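Local atomic coordinates of trwC protein (Escherichia coli, PDB entry 1S6M), a protein that probably nicks and unwinds plasmid DNA for conjugative transfer, this chain being its metal-binding relaxase part, caught here with bound DNA and nickel. Residues A123-R128 against E138-L143; A98-D103 against R156-H161. All blocks are in the same frame, centred on the assembly; numbering follows the deposited sequence.

In the fold
Interaction 2 closes a long loop of the chain, from the end of helix 92-99 to strand 158-167, and interaction 1 is nested within that loop. The two lie on opposite sides of the chain's centre, their centres 35 Å apart and their nearest atoms about 17 Å apart, without touching. Helix 104-122 runs between segments 98-103 and 123-128, and strand 145-152 follows L143 and leads back towards segment 156-161, pairing with strand 158-167 in the five-stranded antiparallel sheet. Both contacts reach the DNA of chain A at different nucleotides: interaction 1 through a two-stranded hairpin at DG15, interaction 2 beside the histidine-bound metal at DT23 and DC24.

Interaction 1 (A123-R128 against E138-L143); sequences ARAQAR and ETTGNL. With nucleotides of chain A.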
ATOM      1  N   ALA B 123       9.895 -13.827  -2.147  1.00 21.64           N
ATOM      2  CA  ALA B 123      10.151 -15.238  -2.421  1.00 21.77           C
ATOM      3  C   ALA B 123       9.457 -15.631  -3.720  1.00 21.82           C
ATOM      4  O   ALA B 123       9.779 -16.654  -4.313  1.00 21.51           O
ATOM      5  CB  ALA B 123       9.635 -16.102  -1.274  1.00 20.82           C
ATOM      6  N   ARG B 124       8.502 -14.812  -4.159  1.00 22.09           N
ATOM      7  CA  ARG B 124       7.760 -15.089  -5.390  1.00 22.64           C
ATOM      8  C   ARG B 124       8.262 -14.305  -6.615  1.00 22.44           C
ATOM      9  O   ARG B 124       7.647 -14.355  -7.679  1.00 23.48           O
ATOM     10  CB  ARG B 124       6.260 -14.817  -5.172  1.00 23.16           C
ATOM     11  CG  ARG B 124       5.527 -15.858  -4.309  1.00 23.02           C
ATOM     12  CD  ARG B 124       4.191 -15.305  -3.811  1.00 22.89           C
ATOM     13  NE  ARG B 124       3.339 -16.289  -3.136  1.00 22.79           N
ATOM     14  CZ  ARG B 124       3.544 -16.767  -1.911  1.00 24.26           C
ATOM     15  NH1 ARG B 124       4.584 -16.365  -1.191  1.00 24.60           N
ATOM     16  NH2 ARG B 124       2.690 -17.641  -1.396  1.00 23.92           N
ATOM     17  N   ALA B 125       9.371 -13.586  -6.470  1.00 21.30           N
ATOM     18  CA  ALA B 125       9.941 -12.821  -7.591  1.00 21.11           C
ATOM     19  C   ALA B 125      10.487 -13.751  -8.687  1.00 21.03           C
ATOM     20  O   ALA B 125      11.242 -14.683  -8.396  1.00 20.33           O
ATOM     21  CB  ALA B 125      11.060 -11.905  -7.081  1.00 19.88           C
ATOM     22  N   GLN B 126      10.113 -13.490  -9.938  1.00 20.95           N
ATOM     23  CA  GLN B 126      10.558 -14.303 -11.069  1.00 21.12           C
ATOM     24  C   GLN B 126      11.013 -13.475 -12.284  1.00 21.24           C
ATOM     25  O   GLN B 126      10.769 -12.265 -12.369  1.00 20.94           O
ATOM     26  CB  GLN B 126       9.437 -15.254 -11.521  1.00 21.59           C
ATOM     27  CG  GLN B 126       8.885 -16.171 -10.439  1.00 22.73           C
ATOM     28  CD  GLN B 126       8.067 -17.325 -11.007  1.00 26.02           C
ATOM     29  OE1 GLN B 126       7.091 -17.123 -11.738  1.00 23.23           O
ATOM     30  NE2 GLN B 126       8.469 -18.553 -10.669  1.00 25.20           N
ATOM     31  N   ALA B 127      11.672 -14.157 -13.221  1.00 20.90           N
ATOM     32  CA  ALA B 127      12.163 -13.544 -14.456  1.00 20.98           C
ATOM     33  C   ALA B 127      12.223 -14.632 -15.526  1.00 21.25           C
ATOM     34  O   ALA B 127      12.191 -15.821 -15.209  1.00 21.96           O
ATOM     35  CB  ALA B 127      13.555 -12.954 -14.240  1.00 20.90           C
ATOM     36  N   ARG B 128      12.298 -14.233 -16.788  1.00 20.90           N
ATOM     37  CA  ARG B 128      12.381 -15.193 -17.879  1.00 21.14           C
ATOM     38  C   ARG B 128      13.803 -15.220 -18.461  1.00 21.06           C
ATOM     39  O   ARG B 128      14.610 -14.324 -18.203  1.00 20.76           O
ATOM     40  CB  ARG B 128      11.367 -14.840 -18.979  1.00 21.12           C
ATOM     41  CG  ARG B 128       9.937 -15.301 -18.698  1.00 21.02           C
ATOM     42  CD  ARG B 128       8.944 -14.857 -19.781  1.00 19.53           C
ATOM     43  NE  ARG B 128       8.661 -13.426 -19.711  1.00 19.47           N
ATOM     44  CZ  ARG B 128       7.840 -12.780 -20.532  1.00 19.02           C
ATOM     45  NH1 ARG B 128       7.644 -11.470 -20.383  1.00 15.08           N
ATOM     46  NH2 ARG B 128       7.215 -13.432 -21.503  1.00 16.79           N
ATOM     47  N   GLU B 138      12.331 -18.598 -14.277  1.00 27.13           N
ATOM     48  CA  GLU B 138      13.198 -18.803 -13.127  1.00 27.12           C
ATOM     49  C   GLU B 138      12.729 -18.079 -11.864  1.00 26.77           C
ATOM     50  O   GLU B 138      12.399 -16.898 -11.911  1.00 27.52           O
ATOM     51  CB  GLU B 138      14.606 -18.332 -13.499  1.00 27.16           C
ATOM     52  CG  GLU B 138      15.553 -18.096 -12.337  1.00 28.35           C
ATOM     53  CD  GLU B 138      16.887 -17.543 -12.805  1.00 31.27           C
ATOM     54  OE1 GLU B 138      17.156 -17.624 -14.026  1.00 33.45           O
ATOM     55  OE2 GLU B 138      17.666 -17.043 -11.961  1.00 30.24           O
ATOM     56  N   THR B 139      12.695 -18.783 -10.738  1.00 26.39           N
ATOM     57  CA  THR B 139      12.309 -18.138  -9.490  1.00 26.12           C
ATOM     58  C   THR B 139      13.569 -17.457  -9.002  1.00 25.45           C
ATOM     59  O   THR B 139      14.553 -18.095  -8.609  1.00 24.48           O
ATOM     60  CB  THR B 139      11.798 -19.119  -8.432  1.00 26.57           C
ATOM     61  OG1 THR B 139      10.511 -19.605  -8.831  1.00 27.53           O
ATOM     62  CG2 THR B 139      11.660 -18.413  -7.091  1.00 26.29           C
ATOM     63  N   THR B 140      13.495 -16.137  -9.046  1.00 24.58           N
ATOM     64  CA  THR B 140      14.566 -15.213  -8.720  1.00 24.11           C
ATOM     65  C   THR B 140      14.844 -14.875  -7.243  1.00 23.72           C
ATOM     66  O   THR B 140      16.001 -14.709  -6.841  1.00 22.85           O
ATOM     67  CB  THR B 140      14.295 -13.940  -9.540  1.00 24.64           C
ATOM     68  OG1 THR B 140      15.276 -13.821 -10.579  1.00 26.51           O
ATOM     69  CG2 THR B 140      14.262 -12.738  -8.668  1.00 22.24           C
ATOM     70  N   GLY B 141      13.790 -14.738  -6.449  1.00 23.00           N
ATOM     71  CA  GLY B 141      13.957 -14.440  -5.036  1.00 22.64           C
ATOM     72  C   GLY B 141      14.448 -13.069  -4.574  1.00 22.41           C
ATOM     73  O   GLY B 141      14.749 -12.905  -3.385  1.00 22.74           O
ATOM     74  N   ASN B 142      14.555 -12.084  -5.465  1.00 21.50           N
ATOM     75  CA  ASN B 142      15.013 -10.764  -5.015  1.00 21.06           C
ATOM     76  C   ASN B 142      14.264  -9.586  -5.647  1.00 20.40           C
ATOM     77  O   ASN B 142      13.899  -9.623  -6.822  1.00 20.32           O
ATOM     78  CB  ASN B 142      16.526 -10.627  -5.229  1.00 20.60           C
ATOM     79  CG  ASN B 142      16.919 -10.633  -6.690  1.00 21.47           C
ATOM     80  OD1 ASN B 142      17.021  -9.581  -7.322  1.00 23.17           O
ATOM     81  ND2 ASN B 142      17.138 -11.821  -7.238  1.00 18.80           N
ATOM     82  N   LEU B 143      14.031  -8.545  -4.843  1.00 19.62           N
ATOM     83  CA  LEU B 143      13.306  -7.355  -5.290  1.00 19.05           C
ATOM     84  C   LEU B 143      13.933  -6.055  -4.787  1.00 19.47           C
ATOM     85  O   LEU B 143      14.704  -6.054  -3.830  1.00 19.37           O
ATOM     86  CB  LEU B 143      11.852  -7.392  -4.784  1.00 18.85           C
ATOM     87  CG  LEU B 143      10.828  -8.434  -5.240  1.00 17.99           C
ATOM     88  CD1 LEU B 143       9.549  -8.257  -4.432  1.00 17.38           C
ATOM     89  CD2 LEU B 143      10.535  -8.295  -6.724  1.00 17.46           C
TER
ATOM     90  P    DG A  15       7.613  -5.564 -19.452  1.00 21.79           P
ATOM     91  OP1  DG A  15       7.829  -4.438 -18.506  1.00 21.24           O
ATOM     92  OP2  DG A  15       7.519  -6.940 -18.919  1.00 21.73           O
ATOM     93  O5'  DG A  15       6.225  -5.305 -20.193  1.00 20.89           O
ATOM     94  C5'  DG A  15       5.917  -4.108 -20.932  1.00 20.65           C
ATOM     95  C4'  DG A  15       4.825  -4.422 -21.914  1.00 21.05           C
ATOM     96  O4'  DG A  15       5.214  -5.632 -22.579  1.00 22.84           O
ATOM     97  C3'  DG A  15       3.439  -4.703 -21.319  1.00 20.95           C
ATOM     98  O3'  DG A  15       2.649  -3.583 -21.724  1.00 20.94           O
ATOM     99  C2'  DG A  15       2.885  -5.810 -22.202  1.00 20.57           C
ATOM    100  C1'  DG A  15       4.097  -6.448 -22.836  1.00 21.34           C
ATOM    101  N9   DG A  15       4.491  -7.832 -22.555  1.00 21.67           N
ATOM    102  C8   DG A  15       5.144  -8.351 -21.473  1.00 22.04           C
ATOM    103  N7   DG A  15       5.580  -9.569 -21.693  1.00 21.87           N
ATOM    104  C5   DG A  15       5.124  -9.859 -22.965  1.00 22.36           C
ATOM    105  C6   DG A  15       5.296 -11.007 -23.786  1.00 22.62           C
ATOM    106  O6   DG A  15       5.942 -12.034 -23.548  1.00 22.48           O
ATOM    107  N1   DG A  15       4.635 -10.868 -25.006  1.00 21.31           N
ATOM    108  C2   DG A  15       3.909  -9.759 -25.393  1.00 21.96           C
ATOM    109  N2   DG A  15       3.325  -9.781 -26.599  1.00 20.24           N
ATOM    110  N3   DG A  15       3.763  -8.695 -24.650  1.00 21.55           N
ATOM    111  C4   DG A  15       4.386  -8.809 -23.479  1.00 22.01           C
TER
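Backbone bonds join A127 to E138 as an antiparallel hydrogen-bonded pair: E138 N gives a nearly straight bond to A127 O at 2.9 Å, and A127 N returns one to E138 O at 3.1 Å. Just beyond the strands, A125 O receives two donors, T140 N at 2.8 Å and G141 N at 3.2 Å, both tilted from its carbonyl plane. The tighter of these is the more bent, 133° at the hydrogen, and the two bonds grip the A125 carbonyl just past the last strand pair, Q126 with T139. G141 makes this turn with positive phi.

Among side chains, Q126 and T139 form the non-hydrogen-bonded pair and meet on one face. With CG anti to its carbonyl carbon (chi1 -56°) and the chain extended beyond, Q126 carries NE2 across to T139 OG1 at 2.9 Å; the hydroxyl lies in the amide plane. An alanine here would leave T139 OG1 without this donor and is likely to let the threonine hydroxyl turn more freely.

Apolar contacts gather around A125, whose CB meets L143 CD2 at 3.7 Å and T140 CG2 at the same distance. On the face opposite Q126, E138 directs its carboxylate outside the contact, where OE2 accepts from S173 N.

R128 takes no part in the contact with 138-143; its side chain reaches the DNA. Its guanidinium meets the major-groove edge of DG15 of chain A with two bonds, NH1 to N7 at 3.1 Å and NH2 to O6 at 2.8 Å, N7 lying in the guanidinium plane. This is the classic bidentate arginine-guanine recognition, made here from strand 126-131 of the two-stranded antiparallel beta hairpin of the relaxase domain.

Interaction 2 (A98-D103 against R156-H161); sequences ALVAGD and RDPQLH. With NI (nickel (II) ion), chain C; nucleotides of chain A.
L99 and V100 meet the start of strand 158-167 through methyl groups. L99 CD1 lies 4.1 Å from P158 CB, the two side chains lying alongside and running opposite ways, and the same methyl also approaches the backbone N of Q159. With CG2 anti to its carbonyl carbon, V100 brings this branch to P158 CG at 3.8 Å. L160, on the same side of the strand as P158, stands more loosely against L99, with L160 CB 4.5 Å from L99 CD1. W281 of helix 274-287 touches L99, V100 and P158, enclosing this apolar cluster, while I107 and H110 of helix 104-122 pack on L160.

Helix 92-99 thus packs its C-terminal end against one side of a strand in the five-stranded antiparallel sheet, and the alternation of strand residues turns Q159 and H161 away from it, towards DNA and metal. The histidine trio H150, H161 and H163 is that of the HUH class of relaxases.

H161 binds nickel through NE2 at 2.2 Å; H150, H163 and two waters complete the ligands. Its other ring nitrogen, ND1, donates to Q159 O at 2.8 Å with the acceptor close to the ring plane, a bond that fixes the ring's rotation and probably raises the electron density on NE2 that faces the metal. Q159, bent at chi2 (62°), sends NE2 to O2 of DT23 of chain A at 2.9 Å. Its OE1 accepts from K92 NZ, which also hydrogen-bonds P158 O, and S95 OG, like K92 from helix 92-99, hydrogen-bonds L160 N.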
ATOM      1  N   ALA B  98      -3.917   4.648  16.763  1.00 20.42           N
ATOM      2  CA  ALA B  98      -2.553   5.080  16.469  1.00 20.73           C
ATOM      3  C   ALA B  98      -2.372   6.574  16.195  1.00 20.94           C
ATOM      4  O   ALA B  98      -1.391   7.171  16.640  1.00 20.99           O
ATOM      5  CB  ALA B  98      -2.002   4.286  15.290  1.00 20.82           C
ATOM      6  N   LEU B  99      -3.306   7.178  15.462  1.00 20.88           N
ATOM      7  CA  LEU B  99      -3.177   8.590  15.104  1.00 21.48           C
ATOM      8  C   LEU B  99      -4.000   9.589  15.916  1.00 21.73           C
ATOM      9  O   LEU B  99      -3.675  10.770  15.936  1.00 22.16           O
ATOM     10  CB  LEU B  99      -3.476   8.757  13.613  1.00 21.51           C
ATOM     11  CG  LEU B  99      -2.683   7.784  12.730  1.00 22.14           C
ATOM     12  CD1 LEU B  99      -3.282   7.746  11.325  1.00 21.66           C
ATOM     13  CD2 LEU B  99      -1.221   8.190  12.695  1.00 22.09           C
ATOM     14  N   VAL B 100      -5.059   9.133  16.579  1.00 22.24           N
ATOM     15  CA  VAL B 100      -5.876  10.040  17.385  1.00 22.28           C
ATOM     16  C   VAL B 100      -5.525   9.922  18.866  1.00 23.16           C
ATOM     17  O   VAL B 100      -5.283  10.929  19.538  1.00 23.09           O
ATOM     18  CB  VAL B 100      -7.381   9.767  17.200  1.00 22.15           C
ATOM     19  CG1 VAL B 100      -8.207  10.775  18.006  1.00 20.67           C
ATOM     20  CG2 VAL B 100      -7.732   9.857  15.719  1.00 21.16           C
ATOM     21  N   ALA B 101      -5.504   8.694  19.373  1.00 23.84           N
ATOM     22  CA  ALA B 101      -5.157   8.457  20.768  1.00 24.29           C
ATOM     23  C   ALA B 101      -3.649   8.627  20.924  1.00 24.89           C
ATOM     24  O   ALA B 101      -3.167   8.987  21.997  1.00 24.48           O
ATOM     25  CB  ALA B 101      -5.576   7.055  21.187  1.00 24.06           C
ATOM     26  N   GLY B 102      -2.913   8.364  19.845  1.00 25.23           N
ATOM     27  CA  GLY B 102      -1.466   8.514  19.857  1.00 26.01           C
ATOM     28  C   GLY B 102      -0.604   7.363  20.362  1.00 26.56           C
ATOM     29  O   GLY B 102       0.289   7.584  21.181  1.00 26.89           O
ATOM     30  N   ASP B 103      -0.841   6.141  19.891  1.00 26.92           N
ATOM     31  CA  ASP B 103      -0.029   4.998  20.333  1.00 27.20           C
ATOM     32  C   ASP B 103       1.029   4.627  19.292  1.00 26.38           C
ATOM     33  O   ASP B 103       0.739   3.911  18.332  1.00 26.91           O
ATOM     34  CB  ASP B 103      -0.919   3.782  20.615  1.00 27.85           C
ATOM     35  CG  ASP B 103      -0.126   2.576  21.111  1.00 30.66           C
ATOM     36  OD1 ASP B 103      -0.758   1.543  21.431  1.00 33.72           O
ATOM     37  OD2 ASP B 103       1.123   2.657  21.180  1.00 33.32           O
ATOM     38  N   ARG B 156      -9.266  13.553   4.524  1.00 23.24           N
ATOM     39  CA  ARG B 156      -8.522  13.864   5.742  1.00 23.67           C
ATOM     40  C   ARG B 156      -8.883  13.142   7.046  1.00 22.76           C
ATOM     41  O   ARG B 156      -8.660  13.668   8.135  1.00 23.10           O
ATOM     42  CB  ARG B 156      -8.496  15.384   5.967  1.00 24.24           C
ATOM     43  CG  ARG B 156      -7.762  16.158   4.867  1.00 28.25           C
ATOM     44  CD  ARG B 156      -6.320  15.648   4.668  1.00 34.62           C
ATOM     45  NE  ARG B 156      -5.667  16.252   3.514  1.00 39.97           N
ATOM     46  CZ  ARG B 156      -4.392  16.038   3.173  1.00 41.36           C
ATOM     47  N   ASP B 157      -9.430  11.937   6.934  1.00 21.82           N
ATOM     48  CA  ASP B 157      -9.739  11.125   8.112  1.00 21.16           C
ATOM     49  C   ASP B 157      -8.430  10.382   8.426  1.00 20.66           C
ATOM     50  O   ASP B 157      -7.537  10.313   7.581  1.00 20.76           O
ATOM     51  CB  ASP B 157     -10.815  10.065   7.812  1.00 20.96           C
ATOM     52  CG  ASP B 157     -12.239  10.613   7.849  1.00 21.89           C
ATOM     53  OD1 ASP B 157     -12.584  11.297   8.830  1.00 19.27           O
ATOM     54  OD2 ASP B 157     -13.021  10.337   6.909  1.00 19.67           O
ATOM     55  N   PRO B 158      -8.290   9.838   9.646  1.00 19.73           N
ATOM     56  CA  PRO B 158      -7.059   9.102   9.980  1.00 19.53           C
ATOM     57  C   PRO B 158      -7.086   7.859   9.085  1.00 19.12           C
ATOM     58  O   PRO B 158      -8.123   7.214   8.985  1.00 19.03           O
ATOM     59  CB  PRO B 158      -7.256   8.747  11.451  1.00 19.40           C
ATOM     60  CG  PRO B 158      -8.114   9.853  11.961  1.00 19.65           C
ATOM     61  CD  PRO B 158      -9.128  10.023  10.843  1.00 19.28           C
ATOM     62  N   GLN B 159      -5.974   7.528   8.432  1.00 18.42           N
ATOM     63  CA  GLN B 159      -5.945   6.375   7.523  1.00 18.52           C
ATOM     64  C   GLN B 159      -4.519   5.836   7.347  1.00 18.18           C
ATOM     65  O   GLN B 159      -3.826   6.159   6.382  1.00 18.23           O
ATOM     66  CB  GLN B 159      -6.540   6.806   6.168  1.00 18.32           C
ATOM     67  CG  GLN B 159      -6.620   5.744   5.076  1.00 19.05           C
ATOM     68  CD  GLN B 159      -7.513   4.567   5.431  1.00 20.83           C
ATOM     69  OE1 GLN B 159      -8.311   4.634   6.365  1.00 20.56           O
ATOM     70  NE2 GLN B 159      -7.390   3.482   4.675  1.00 19.74           N
ATOM     71  N   LEU B 160      -4.084   5.018   8.297  1.00 18.05           N
ATOM     72  CA  LEU B 160      -2.738   4.446   8.264  1.00 17.73           C
ATOM     73  C   LEU B 160      -2.538   3.479   7.104  1.00 18.01           C
ATOM     74  O   LEU B 160      -3.218   2.462   7.012  1.00 17.75           O
ATOM     75  CB  LEU B 160      -2.449   3.724   9.586  1.00 17.89           C
ATOM     76  CG  LEU B 160      -1.050   3.140   9.813  1.00 18.25           C
ATOM     77  CD1 LEU B 160      -0.003   4.247   9.692  1.00 17.59           C
ATOM     78  CD2 LEU B 160      -0.989   2.497  11.204  1.00 17.83           C
ATOM     79  N   HIS B 161      -1.603   3.795   6.219  1.00 18.40           N
ATOM     80  CA  HIS B 161      -1.317   2.920   5.090  1.00 18.36           C
ATOM     81  C   HIS B 161       0.102   3.087   4.572  1.00 18.49           C
ATOM     82  O   HIS B 161       0.764   4.083   4.859  1.00 19.41           O
ATOM     83  CB  HIS B 161      -2.320   3.135   3.940  1.00 17.81           C
ATOM     84  CG  HIS B 161      -2.272   4.497   3.312  1.00 18.28           C
ATOM     85  ND1 HIS B 161      -2.895   5.613   3.842  1.00 19.70           N
ATOM     86  CD2 HIS B 161      -1.708   4.893   2.132  1.00 17.83           C
ATOM     87  CE1 HIS B 161      -2.715   6.632   2.997  1.00 17.99           C
ATOM     88  NE2 HIS B 161      -2.008   6.235   1.965  1.00 17.54           N
TER
HETATM   89 NI    NI C 500      -1.210   7.472   0.369  1.00 17.79          NI
ATOM     90  P    DT A  23     -15.094  -1.113   6.491  1.00 22.04           P
ATOM     91  OP1  DT A  23     -14.740  -1.335   7.903  1.00 21.70           O
ATOM     92  OP2  DT A  23     -16.519  -0.900   6.121  1.00 20.64           O
ATOM     93  O5'  DT A  23     -14.200   0.096   5.947  1.00 20.62           O
ATOM     94  C5'  DT A  23     -14.262   1.442   6.520  1.00 18.87           C
ATOM     95  C4'  DT A  23     -12.896   2.091   6.520  1.00 17.25           C
ATOM     96  O4'  DT A  23     -11.917   1.158   7.011  1.00 17.38           O
ATOM     97  C3'  DT A  23     -12.337   2.708   5.227  1.00 16.88           C
ATOM     98  O3'  DT A  23     -12.269   4.109   5.586  1.00 17.97           O
ATOM     99  C2'  DT A  23     -10.844   2.404   5.301  1.00 17.80           C
ATOM    100  C1'  DT A  23     -10.688   1.314   6.352  1.00 17.82           C
ATOM    101  N1   DT A  23     -10.153  -0.016   6.040  1.00 22.21           N
ATOM    102  C2   DT A  23      -8.974  -0.169   5.373  1.00 23.75           C
ATOM    103  O2   DT A  23      -8.388   0.746   4.834  1.00 21.57           O
ATOM    104  N3   DT A  23      -8.503  -1.460   5.348  1.00 25.30           N
ATOM    105  C4   DT A  23      -9.110  -2.588   5.901  1.00 26.41           C
ATOM    106  O4   DT A  23      -8.539  -3.657   5.858  1.00 26.83           O
ATOM    107  C5   DT A  23     -10.393  -2.359   6.505  1.00 24.42           C
ATOM    108  C7   DT A  23     -11.144  -3.530   7.101  1.00 25.56           C
ATOM    109  C6   DT A  23     -10.853  -1.107   6.536  1.00 23.60           C
ATOM    110  P    DC A  24     -12.286   5.286   4.479  1.00 19.91           P
ATOM    111  OP1  DC A  24     -11.366   6.346   4.952  1.00 19.46           O
ATOM    112  OP2  DC A  24     -13.722   5.626   4.236  1.00 19.70           O
ATOM    113  O5'  DC A  24     -11.643   4.654   3.162  1.00 21.02           O
ATOM    114  C5'  DC A  24     -10.285   4.937   2.736  1.00 21.00           C
ATOM    115  C4'  DC A  24     -10.039   4.391   1.344  1.00 24.26           C
ATOM    116  O4'  DC A  24     -10.683   3.097   1.242  1.00 20.99           O
ATOM    117  C3'  DC A  24     -10.585   5.216   0.168  1.00 26.15           C
ATOM    118  O3'  DC A  24      -9.459   5.856  -0.477  1.00 32.26           O
ATOM    119  C2'  DC A  24     -10.990   4.160  -0.852  1.00 24.53           C
ATOM    120  C1'  DC A  24     -11.200   2.890  -0.056  1.00 23.10           C
ATOM    121  N1   DC A  24     -12.538   2.272   0.042  1.00 22.23           N
ATOM    122  C2   DC A  24     -13.001   1.543  -1.058  1.00 23.92           C
ATOM    123  O2   DC A  24     -12.351   1.578  -2.112  1.00 28.25           O
ATOM    124  N3   DC A  24     -14.136   0.820  -0.948  1.00 21.53           N
ATOM    125  C4   DC A  24     -14.823   0.830   0.190  1.00 21.81           C
ATOM    126  N4   DC A  24     -15.914   0.065   0.256  1.00 19.60           N
ATOM    127  C5   DC A  24     -14.414   1.623   1.311  1.00 19.71           C
ATOM    128  C6   DC A  24     -13.277   2.329   1.190  1.00 20.60           C
TER
HETATM  129  O   HOH W   1      -3.121   7.088  -0.765  1.00 30.52           O
HETATM  130  O   HOH W   2      -0.760   8.649  -1.527  1.00 34.89           O